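Local coordinates for iron binding protein FbpA (Mannheimia haemolytica, PDB 1Q35) that binds ferric iron in the bacterial periplasm, probably handing it on for uptake into the cell as a solute-binding protein, at residues K202-E207 with S211-A216. Residues are numbered along the deposited sequence; the frame is centred on the assembly and turned at random.
Sequences KMLDDE and SWAEAA
Two consecutive helices of the periplasmic binding-protein fold, 198-205 and 210-214, joined by a short turn, meet through M203 and L204 against W212 and A213; the second helix leads straight into strand 216-219. The two helices come closest at M203 and A213, whose CA atoms lie 6.0 Å apart. A213 CB meets M203 CB at 4.0 Å and also touches L204 CD2 at 3.7 Å, with L204 CG almost as near. In L204 a chi1 of -74° sets CG beside the backbone N, anti to the carbonyl carbon, and from there both CG and its CD2 branch touch the alanine methyl.

M203 makes a Met-aromatic contact with W212. The evidence is directional: SD sits 5.2 Å from the centroid of the indole six-membered ring and 76° off the ring normal. Sulfur therefore meets the edge near the ring plane, with M203 SD 3.8 Å from W212 CE3, and does not lie over a face. The methionine chain runs extended as far as SD and then bends at chi3 (-69°), and the two side chains cross at roughly a right angle. Helix 178-187 also touches the pair, R179 at M203 and K183 at W212. The side chain of M203 lies about 5 Å from that of Y199, which binds Fe(3+) in another structure of the protein, so the contact lies near the iron-site tyrosines; no iron is bound in this apo model.

Beyond the apolar core, the link between the segments becomes polar and water-mediated: a single water donates to E207 O at 2.8 Å and accepts from S211 N at 3.1 Å, joining the two backbones across the turn.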
ATOM      1  N   LYS A 202       4.910 -12.135   4.343  1.00  9.31           N
ATOM      2  CA  LYS A 202       4.049 -13.082   3.642  1.00  9.52           C
ATOM      3  C   LYS A 202       4.872 -14.170   2.950  1.00  9.77           C
ATOM      4  O   LYS A 202       4.514 -15.342   3.001  1.00 10.53           O
ATOM      5  CB  LYS A 202       3.168 -12.371   2.615  1.00  9.57           C
ATOM      6  CG  LYS A 202       2.100 -11.452   3.210  1.00  9.84           C
ATOM      7  CD  LYS A 202       1.143 -12.163   4.164  1.00 10.66           C
ATOM      8  CE  LYS A 202       0.354 -13.278   3.490  1.00 11.09           C
ATOM      9  NZ  LYS A 202      -0.420 -14.100   4.457  1.00 12.18           N
ATOM     10  N   MET A 203       5.968 -13.790   2.301  1.00  9.66           N
ATOM     11  CA  MET A 203       6.820 -14.764   1.607  1.00  9.84           C
ATOM     12  C   MET A 203       7.479 -15.716   2.601  1.00 10.20           C
ATOM     13  O   MET A 203       7.522 -16.925   2.372  1.00 10.54           O
ATOM     14  CB  MET A 203       7.873 -14.061   0.747  1.00  9.78           C
ATOM     15  CG  MET A 203       7.293 -13.416  -0.499  1.00  9.93           C
ATOM     16  SD  MET A 203       8.522 -12.662  -1.586  1.00  9.89           S
ATOM     17  CE  MET A 203       9.068 -11.263  -0.596  1.00 10.88           C
ATOM     18  N   LEU A 204       7.966 -15.187   3.718  1.00 10.70           N
ATOM     19  CA  LEU A 204       8.594 -16.022   4.742  1.00 11.64           C
ATOM     20  C   LEU A 204       7.630 -17.068   5.310  1.00 12.41           C
ATOM     21  O   LEU A 204       8.055 -18.170   5.660  1.00 13.23           O
ATOM     22  CB  LEU A 204       9.155 -15.164   5.877  1.00 11.82           C
ATOM     23  CG  LEU A 204      10.435 -14.391   5.554  1.00 11.80           C
ATOM     24  CD1 LEU A 204      10.738 -13.359   6.632  1.00 12.41           C
ATOM     25  CD2 LEU A 204      11.611 -15.351   5.374  1.00 12.47           C
ATOM     26  N   ASP A 205       6.342 -16.727   5.384  1.00 13.13           N
ATOM     27  CA  ASP A 205       5.311 -17.620   5.924  1.00 13.90           C
ATOM     28  C   ASP A 205       4.853 -18.685   4.923  1.00 14.97           C
ATOM     29  O   ASP A 205       4.148 -19.621   5.300  1.00 15.62           O
ATOM     30  CB  ASP A 205       4.071 -16.818   6.351  1.00 13.68           C
ATOM     31  CG  ASP A 205       4.208 -16.159   7.709  1.00 13.67           C
ATOM     32  OD1 ASP A 205       5.201 -16.376   8.440  1.00 14.26           O
ATOM     33  OD2 ASP A 205       3.313 -15.395   8.138  1.00 13.95           O
ATOM     34  N   ASP A 206       5.215 -18.521   3.654  1.00 15.84           N
ATOM     35  CA  ASP A 206       4.764 -19.393   2.572  1.00 16.91           C
ATOM     36  C   ASP A 206       5.875 -20.375   2.210  1.00 17.32           C
ATOM     37  O   ASP A 206       6.987 -19.967   1.903  1.00 17.16           O
ATOM     38  CB  ASP A 206       4.390 -18.539   1.353  1.00 17.29           C
ATOM     39  CG  ASP A 206       3.540 -19.285   0.336  1.00 19.05           C
ATOM     40  OD1 ASP A 206       3.711 -20.511   0.180  1.00 21.61           O
ATOM     41  OD2 ASP A 206       2.683 -18.717  -0.371  1.00 20.78           O
ATOM     42  N   GLU A 207       5.575 -21.670   2.241  1.00 18.18           N
ATOM     43  CA  GLU A 207       6.574 -22.700   1.950  1.00 19.01           C
ATOM     44  C   GLU A 207       7.199 -22.541   0.562  1.00 18.76           C
ATOM     45  O   GLU A 207       8.388 -22.800   0.382  1.00 19.19           O
ATOM     46  CB  GLU A 207       5.954 -24.093   2.086  1.00 19.78           C
ATOM     47  CG  GLU A 207       5.673 -24.495   3.524  1.00 22.23           C
ATOM     48  CD  GLU A 207       4.935 -25.818   3.629  1.00 25.15           C
ATOM     49  OE1 GLU A 207       5.461 -26.745   4.282  1.00 27.36           O
ATOM     50  OE2 GLU A 207       3.827 -25.934   3.063  1.00 27.01           O
ATOM     51  N   SER A 211      12.047 -19.147   0.195  1.00 12.86           N
ATOM     52  CA  SER A 211      13.378 -19.094  -0.416  1.00 12.84           C
ATOM     53  C   SER A 211      13.622 -17.778  -1.158  1.00 12.14           C
ATOM     54  O   SER A 211      14.766 -17.331  -1.271  1.00 12.18           O
ATOM     55  CB  SER A 211      13.605 -20.281  -1.365  1.00 13.22           C
ATOM     56  OG  SER A 211      12.770 -20.216  -2.504  1.00 14.74           O
ATOM     57  N   TRP A 212      12.553 -17.160  -1.658  1.00 11.58           N
ATOM     58  CA  TRP A 212      12.669 -15.853  -2.302  1.00 11.42           C
ATOM     59  C   TRP A 212      13.105 -14.814  -1.269  1.00 11.02           C
ATOM     60  O   TRP A 212      14.076 -14.088  -1.475  1.00 11.15           O
ATOM     61  CB  TRP A 212      11.357 -15.402  -2.955  1.00 11.57           C
ATOM     62  CG  TRP A 212      10.669 -16.391  -3.856  1.00 12.30           C
ATOM     63  CD1 TRP A 212      11.112 -17.632  -4.245  1.00 12.97           C
ATOM     64  CD2 TRP A 212       9.398 -16.209  -4.477  1.00 13.43           C
ATOM     65  NE1 TRP A 212      10.180 -18.225  -5.061  1.00 13.94           N
ATOM     66  CE2 TRP A 212       9.119 -17.375  -5.222  1.00 13.92           C
ATOM     67  CE3 TRP A 212       8.456 -15.174  -4.479  1.00 14.15           C
ATOM     68  CZ2 TRP A 212       7.947 -17.529  -5.965  1.00 14.88           C
ATOM     69  CZ3 TRP A 212       7.293 -15.325  -5.214  1.00 14.73           C
ATOM     70  CH2 TRP A 212       7.048 -16.494  -5.947  1.00 15.28           C
ATOM     71  N   ALA A 213      12.383 -14.761  -0.152  1.00 10.73           N
ATOM     72  CA  ALA A 213      12.706 -13.829   0.922  1.00 10.68           C
ATOM     73  C   ALA A 213      14.088 -14.093   1.505  1.00 10.71           C
ATOM     74  O   ALA A 213      14.815 -13.159   1.800  1.00 10.57           O
ATOM     75  CB  ALA A 213      11.652 -13.887   2.014  1.00 10.84           C
ATOM     76  N   GLU A 214      14.450 -15.367   1.663  1.00 11.04           N
ATOM     77  CA  GLU A 214      15.742 -15.730   2.240  1.00 11.57           C
ATOM     78  C   GLU A 214      16.926 -15.274   1.390  1.00 10.98           C
ATOM     79  O   GLU A 214      18.020 -15.086   1.914  1.00 11.45           O
ATOM     80  CB  GLU A 214      15.814 -17.244   2.487  1.00 12.18           C
ATOM     81  CG  GLU A 214      14.932 -17.694   3.643  1.00 14.86           C
ATOM     82  CD  GLU A 214      14.729 -19.198   3.722  1.00 17.75           C
ATOM     83  OE1 GLU A 214      14.308 -19.659   4.801  1.00 20.65           O
ATOM     84  OE2 GLU A 214      14.970 -19.915   2.727  1.00 19.06           O
ATOM     85  N   ALA A 215      16.699 -15.088   0.092  1.00 10.22           N
ATOM     86  CA  ALA A 215      17.723 -14.590  -0.821  1.00 10.03           C
ATOM     87  C   ALA A 215      17.837 -13.065  -0.839  1.00  9.73           C
ATOM     88  O   ALA A 215      18.676 -12.529  -1.547  1.00  9.95           O
ATOM     89  CB  ALA A 215      17.448 -15.091  -2.217  1.00 10.47           C
ATOM     90  N   ALA A 216      16.995 -12.376  -0.068  1.00  9.49           N
ATOM     91  CA  ALA A 216      16.926 -10.921  -0.106  1.00  9.41           C
ATOM     92  C   ALA A 216      17.004 -10.324   1.290  1.00  9.23           C
ATOM     93  O   ALA A 216      16.751 -11.000   2.289  1.00  9.66           O
ATOM     94  CB  ALA A 216      15.641 -10.472  -0.806  1.00  9.47           C
TER
HETATM   95  O   HOH W   1      10.787 -21.777  -0.710  1.00 22.54           O